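PDB 6DQ3: polysaccharide deacetylase from Streptococcus pyogenes, which removes N-acetyl groups from the cell wall linkage unit of streptococcal rhamnopolysaccharides, as a zinc-containing member of carbohydrate esterase family 4. Local coordinates for residues 47-52 with 70-75; 42-47 with 222-227. All blocks are in the same frame, centred on the assembly; numbering follows the deposited sequence.

Interaction 1 (47-52 with 70-75)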
loop_
_atom_site.group_PDB
_atom_site.type_symbol
_atom_site.label_atom_id
_atom_site.label_comp_id
_atom_site.label_asym_id
_atom_site.label_seq_id
_atom_site.Cartn_x
_atom_site.Cartn_y
_atom_site.Cartn_z
ATOM N N GLU A 47 14.153 0.412 -16.117
ATOM C CA GLU A 47 13.613 1.667 -16.621
ATOM C C GLU A 47 13.947 2.853 -15.727
ATOM O O GLU A 47 13.503 3.970 -16.017
ATOM C CB GLU A 47 12.096 1.545 -16.784
ATOM C CG GLU A 47 11.682 0.706 -17.984
ATOM C CD GLU A 47 11.860 1.455 -19.293
ATOM O OE1 GLU A 47 11.360 2.593 -19.388
ATOM O OE2 GLU A 47 12.506 0.913 -20.215
ATOM N N GLY A 48 14.710 2.640 -14.659
ATOM C CA GLY A 48 15.155 3.730 -13.821
ATOM C C GLY A 48 14.146 4.239 -12.822
ATOM O O GLY A 48 14.249 5.395 -12.403
ATOM N N TYR A 49 13.182 3.416 -12.413
ATOM C CA TYR A 49 12.173 3.872 -11.473
ATOM C C TYR A 49 12.770 4.084 -10.086
ATOM O O TYR A 49 13.609 3.307 -9.622
ATOM C CB TYR A 49 11.011 2.878 -11.396
ATOM C CG TYR A 49 9.881 3.215 -12.344
ATOM C CD1 TYR A 49 9.886 2.743 -13.646
ATOM C CD2 TYR A 49 8.820 4.026 -11.944
ATOM C CE1 TYR A 49 8.870 3.052 -14.526
ATOM C CE2 TYR A 49 7.791 4.344 -12.821
ATOM C CZ TYR A 49 7.823 3.855 -14.113
ATOM O OH TYR A 49 6.814 4.162 -14.999
ATOM N N TYR A 50 12.336 5.167 -9.444
ATOM C CA TYR A 50 12.628 5.490 -8.052
ATOM C C TYR A 50 11.447 5.032 -7.204
ATOM O O TYR A 50 10.300 5.393 -7.486
ATOM C CB TYR A 50 12.859 7.002 -7.929
ATOM C CG TYR A 50 13.222 7.532 -6.560
ATOM C CD1 TYR A 50 12.269 7.631 -5.553
ATOM C CD2 TYR A 50 14.509 7.979 -6.289
ATOM C CE1 TYR A 50 12.602 8.127 -4.300
ATOM C CE2 TYR A 50 14.846 8.480 -5.045
ATOM C CZ TYR A 50 13.891 8.552 -4.053
ATOM O OH TYR A 50 14.236 9.052 -2.817
ATOM N N PHE A 51 11.724 4.227 -6.181
ATOM C CA PHE A 51 10.681 3.632 -5.353
ATOM C C PHE A 51 10.433 4.506 -4.128
ATOM O O PHE A 51 11.328 4.695 -3.299
ATOM C CB PHE A 51 11.082 2.214 -4.942
ATOM C CG PHE A 51 11.280 1.288 -6.109
ATOM C CD1 PHE A 51 10.194 0.669 -6.704
ATOM C CD2 PHE A 51 12.549 1.030 -6.605
ATOM C CE1 PHE A 51 10.363 -0.171 -7.783
ATOM C CE2 PHE A 51 12.726 0.181 -7.683
ATOM C CZ PHE A 51 11.634 -0.419 -8.271
ATOM N N LEU A 52 9.214 5.018 -4.009
ATOM C CA LEU A 52 8.912 6.039 -3.020
ATOM C C LEU A 52 8.433 5.452 -1.698
ATOM O O LEU A 52 7.800 4.395 -1.652
ATOM C CB LEU A 52 7.834 6.982 -3.557
ATOM C CG LEU A 52 8.085 7.623 -4.920
ATOM C CD1 LEU A 52 6.764 8.107 -5.506
ATOM C CD2 LEU A 52 9.081 8.756 -4.785
ATOM N N LYS A 70 11.126 9.057 -13.194
ATOM C CA LYS A 70 10.197 7.943 -13.043
ATOM C C LYS A 70 10.118 7.547 -11.576
ATOM O O LYS A 70 11.139 7.233 -10.955
ATOM C CB LYS A 70 10.623 6.759 -13.909
ATOM C CG LYS A 70 10.873 7.158 -15.350
ATOM C CD LYS A 70 10.915 5.954 -16.260
ATOM C CE LYS A 70 11.459 6.332 -17.622
ATOM N NZ LYS A 70 12.159 5.176 -18.239
ATOM N N VAL A 71 8.906 7.578 -11.022
ATOM C CA VAL A 71 8.678 7.266 -9.619
ATOM C C VAL A 71 7.475 6.340 -9.517
ATOM O O VAL A 71 6.595 6.318 -10.380
ATOM C CB VAL A 71 8.441 8.526 -8.753
ATOM C CG1 VAL A 71 9.573 9.520 -8.921
ATOM C CG2 VAL A 71 7.094 9.154 -9.091
ATOM N N VAL A 72 7.437 5.581 -8.425
ATOM C CA VAL A 72 6.336 4.665 -8.169
ATOM C C VAL A 72 6.224 4.458 -6.667
ATOM O O VAL A 72 7.223 4.462 -5.944
ATOM C CB VAL A 72 6.530 3.316 -8.900
ATOM C CG1 VAL A 72 7.823 2.648 -8.449
ATOM C CG2 VAL A 72 5.332 2.421 -8.654
ATOM N N TRP A 73 4.989 4.283 -6.199
ATOM C CA TRP A 73 4.706 3.924 -4.815
ATOM C C TRP A 73 4.124 2.516 -4.824
ATOM O O TRP A 73 2.991 2.309 -5.269
ATOM C CB TRP A 73 3.742 4.920 -4.176
ATOM C CG TRP A 73 3.529 4.700 -2.708
ATOM C CD1 TRP A 73 4.285 3.923 -1.868
ATOM C CD2 TRP A 73 2.481 5.251 -1.907
ATOM N NE1 TRP A 73 3.773 3.971 -0.593
ATOM C CE2 TRP A 73 2.665 4.778 -0.591
ATOM C CE3 TRP A 73 1.404 6.104 -2.172
ATOM C CZ2 TRP A 73 1.812 5.130 0.453
ATOM C CZ3 TRP A 73 0.562 6.449 -1.134
ATOM C CH2 TRP A 73 0.772 5.964 0.159
ATOM N N LEU A 74 4.908 1.550 -4.348
ATOM C CA LEU A 74 4.470 0.165 -4.262
ATOM C C LEU A 74 3.724 -0.030 -2.949
ATOM O O LEU A 74 4.306 0.157 -1.872
ATOM C CB LEU A 74 5.658 -0.795 -4.327
ATOM C CG LEU A 74 6.648 -0.710 -5.487
ATOM C CD1 LEU A 74 7.716 -1.793 -5.313
ATOM C CD2 LEU A 74 5.935 -0.840 -6.804
ATOM N N THR A 75 2.447 -0.411 -3.032
ATOM C CA THR A 75 1.629 -0.623 -1.845
ATOM C C THR A 75 1.039 -2.026 -1.825
ATOM O O THR A 75 0.655 -2.570 -2.866
ATOM C CB THR A 75 0.485 0.408 -1.736
ATOM O OG1 THR A 75 -0.512 0.166 -2.739
ATOM C CG2 THR A 75 1.022 1.828 -1.886
HETATM O O HOH W 1 13.983 8.047 -13.039
HETATM O O HOH W 2 7.472 2.143 -3.200
#
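Tyr49 lays one face of its ring over the aliphatic chain of Lys70, whose CB stands 3.7 Å from the ring centroid and almost on the ring normal, a CH-pi contact. The two segments join the first and last elements of a beta-alpha-beta crossover, strand 50-51, helix 54-63 and strand 71-77, with the strands paired in parallel. Backbone bonds alternate across them: Tyr50 N to Lys70 O, Val72 N to Tyr50 O at 3.0 Å, and Leu52 N to Val72 O at 2.8 Å. Phe51 and Val72 lie side by side on one face of the sheet, CD1 of Phe51 being 3.5 Å from CG1 of Val72; helix 34-46 covers Phe51 there through Leu41 and Lys45. On the other face sit Tyr50, whose hydroxyl bonds Glu56, and Val71. Leu52 CD1 packs on Val71 CB, 3.7 Å away. Gly48, with positive phi, ends the preceding helix in a Schellman motif. Beyond CG the Lys70 chain runs extended to Glu47 (chi2 -164°), and its ammonium grips that residue twice: NZ lies 2.9 Å from the backbone O, on a lone pair in the carbonyl plane, and meets OE1 in a salt bridge from above the carboxylate plane.

Interaction 2 (42-47 with 222-227); sequences QKMKDE and ENLLQT
Leu225 meets Lys43, Met44 and Glu47 through aliphatic carbons alone, with no ring, amide or carboxylate face laid against the other segment. A flat group with both faces engaged is found within helix 222-227: the peptide carbonyl of Asn223, whose O accepts from Thr227 N on one face and from Thr227 OG1, at 3.1 Å, on the other. Between the helices Leu225 acts as the wedge. Its two methyl groups divide the work, CD2 lying 3.8 Å from Lys43 CG and 4.1 Å from Met44 CG, while CD1 rests 4.1 Å from Glu47 CG. Lys43 can offer its CG because that carbon stands opposite the backbone N (chi1 -172°), and the bend at chi2 then carries the chain off past the leucine; its NZ remains 6.4 Å from Glu222 OE1, too far for a salt bridge. Met44 also reaches the neighbouring Leu224. Turned at chi3 (-131°), its CE comes to 3.9 Å from Leu224 CD2. The short axes pass 10.2 Å apart with a crossing angle of -52°, consistent with ridges-into-grooves packing of i±4 ridges. The contact is apolar packing of one helix on another. Helix 34-46 is sandwiched between helix 221-228, whose Met228 and Pro221 also touch Met44 and Lys43, and the sheet, where Met44 packs on Leu12 and Tyr14 of strand 8-14 and on Phe51 of strand 50-51.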
loop_
_atom_site.group_PDB
_atom_site.type_symbol
_atom_site.label_atom_id
_atom_site.label_comp_id
_atom_site.label_asym_id
_atom_site.label_seq_id
_atom_site.Cartn_x
_atom_site.Cartn_y
_atom_site.Cartn_z
ATOM N N GLN A 42 12.123 -6.088 -11.848
ATOM C CA GLN A 42 13.282 -6.000 -12.723
ATOM C C GLN A 42 13.071 -4.949 -13.807
ATOM O O GLN A 42 13.960 -4.136 -14.082
ATOM C CB GLN A 42 13.566 -7.363 -13.351
ATOM C CG GLN A 42 14.746 -7.374 -14.304
ATOM C CD GLN A 42 14.879 -8.697 -15.039
ATOM O OE1 GLN A 42 13.946 -9.498 -15.069
ATOM N NE2 GLN A 42 16.041 -8.932 -15.636
ATOM N N LYS A 43 11.890 -4.949 -14.431
ATOM C CA LYS A 43 11.628 -4.012 -15.520
ATOM C C LYS A 43 11.531 -2.578 -15.006
ATOM O O LYS A 43 12.011 -1.646 -15.663
ATOM C CB LYS A 43 10.351 -4.421 -16.253
ATOM C CG LYS A 43 10.060 -3.638 -17.518
ATOM C CD LYS A 43 11.021 -3.970 -18.645
ATOM C CE LYS A 43 10.829 -2.998 -19.797
ATOM N NZ LYS A 43 11.516 -3.447 -21.039
ATOM N N MET A 44 10.919 -2.377 -13.836
ATOM C CA MET A 44 10.895 -1.041 -13.248
ATOM C C MET A 44 12.307 -0.553 -12.948
ATOM O O MET A 44 12.636 0.613 -13.198
ATOM C CB MET A 44 10.053 -1.036 -11.975
ATOM C CG MET A 44 8.566 -1.226 -12.209
ATOM S SD MET A 44 7.627 -1.161 -10.675
ATOM C CE MET A 44 6.617 -2.633 -10.841
ATOM N N LYS A 45 13.157 -1.432 -12.412
ATOM C CA LYS A 45 14.523 -1.040 -12.086
ATOM C C LYS A 45 15.296 -0.673 -13.347
ATOM O O LYS A 45 15.977 0.359 -13.396
ATOM C CB LYS A 45 15.219 -2.174 -11.331
ATOM C CG LYS A 45 16.452 -1.747 -10.539
ATOM C CD LYS A 45 16.047 -0.957 -9.295
ATOM C CE LYS A 45 17.238 -0.632 -8.396
ATOM N NZ LYS A 45 16.816 0.159 -7.202
ATOM N N ASP A 46 15.187 -1.506 -14.386
ATOM C CA ASP A 46 15.886 -1.238 -15.639
ATOM C C ASP A 46 15.435 0.081 -16.257
ATOM O O ASP A 46 16.236 0.791 -16.880
ATOM C CB ASP A 46 15.654 -2.390 -16.619
ATOM C CG ASP A 46 16.401 -3.659 -16.232
ATOM O OD1 ASP A 46 17.231 -3.609 -15.302
ATOM O OD2 ASP A 46 16.156 -4.708 -16.866
ATOM N N GLU A 47 14.153 0.412 -16.117
ATOM C CA GLU A 47 13.613 1.667 -16.621
ATOM C C GLU A 47 13.947 2.853 -15.727
ATOM O O GLU A 47 13.503 3.970 -16.017
ATOM C CB GLU A 47 12.096 1.545 -16.784
ATOM C CG GLU A 47 11.682 0.706 -17.984
ATOM C CD GLU A 47 11.860 1.455 -19.293
ATOM O OE1 GLU A 47 11.360 2.593 -19.388
ATOM O OE2 GLU A 47 12.506 0.913 -20.215
ATOM N N GLU A 222 5.839 -5.605 -19.563
ATOM C CA GLU A 222 5.703 -4.598 -20.612
ATOM C C GLU A 222 4.390 -3.835 -20.477
ATOM O O GLU A 222 4.363 -2.602 -20.587
ATOM C CB GLU A 222 5.800 -5.274 -21.980
ATOM C CG GLU A 222 5.824 -4.328 -23.166
ATOM C CD GLU A 222 6.012 -5.055 -24.489
ATOM O OE1 GLU A 222 6.810 -6.016 -24.541
ATOM O OE2 GLU A 222 5.356 -4.665 -25.478
ATOM N N ASN A 223 3.289 -4.544 -20.220
ATOM C CA ASN A 223 1.994 -3.876 -20.175
ATOM C C ASN A 223 1.832 -3.068 -18.891
ATOM O O ASN A 223 1.240 -1.983 -18.904
ATOM C CB ASN A 223 0.874 -4.901 -20.331
ATOM C CG ASN A 223 0.702 -5.353 -21.767
ATOM O OD1 ASN A 223 0.815 -4.555 -22.700
ATOM N ND2 ASN A 223 0.437 -6.638 -21.955
ATOM N N LEU A 224 2.364 -3.568 -17.775
ATOM C CA LEU A 224 2.314 -2.801 -16.536
ATOM C C LEU A 224 3.004 -1.450 -16.700
ATOM O O LEU A 224 2.452 -0.408 -16.328
ATOM C CB LEU A 224 2.956 -3.592 -15.400
ATOM C CG LEU A 224 3.074 -2.866 -14.059
ATOM C CD1 LEU A 224 1.750 -2.298 -13.597
ATOM C CD2 LEU A 224 3.661 -3.824 -13.021
ATOM N N LEU A 225 4.215 -1.452 -17.260
ATOM C CA LEU A 225 4.974 -0.214 -17.414
ATOM C C LEU A 225 4.246 0.779 -18.315
ATOM O O LEU A 225 4.250 1.987 -18.047
ATOM C CB LEU A 225 6.359 -0.537 -17.968
ATOM C CG LEU A 225 7.484 -0.873 -16.989
ATOM C CD1 LEU A 225 7.922 0.411 -16.281
ATOM C CD2 LEU A 225 7.096 -1.928 -15.977
ATOM N N GLN A 226 3.628 0.298 -19.397
ATOM C CA GLN A 226 2.833 1.182 -20.238
ATOM C C GLN A 226 1.669 1.779 -19.459
ATOM O O GLN A 226 1.310 2.942 -19.672
ATOM C CB GLN A 226 2.326 0.422 -21.464
ATOM C CG GLN A 226 3.432 0.047 -22.448
ATOM C CD GLN A 226 2.912 -0.691 -23.668
ATOM O OE1 GLN A 226 1.776 -0.481 -24.101
ATOM N NE2 GLN A 226 3.740 -1.567 -24.225
ATOM N N THR A 227 1.080 1.006 -18.544
ATOM C CA THR A 227 -0.041 1.500 -17.755
ATOM C C THR A 227 0.399 2.564 -16.761
ATOM O O THR A 227 -0.386 3.453 -16.415
ATOM C CB THR A 227 -0.708 0.340 -17.013
ATOM O OG1 THR A 227 -1.300 -0.559 -17.957
ATOM C CG2 THR A 227 -1.774 0.849 -16.055
#

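In the fold
The centres of the two interactions lie about 10 Å apart, and interaction 1 is nested inside the long chain loop that interaction 2 closes. Glu47 belongs to both, facing Leu225 with its aliphatic part and Lys70 with its carboxylate. Tyr49 bridges them as well: its N lies 3.0 Å from Met44 O, a probable hydrogen bond, and its CE1 packs 3.3 Å from Leu225 CD1. Strand 71-77, which pairs with strand 50-51 in interaction 1, ends just before Asp78, which binds zinc with His133 and His137. Interaction 1 is thus linked along the strand to that metal site, whereas interaction 2 is helix packing, joined to it through interaction 1.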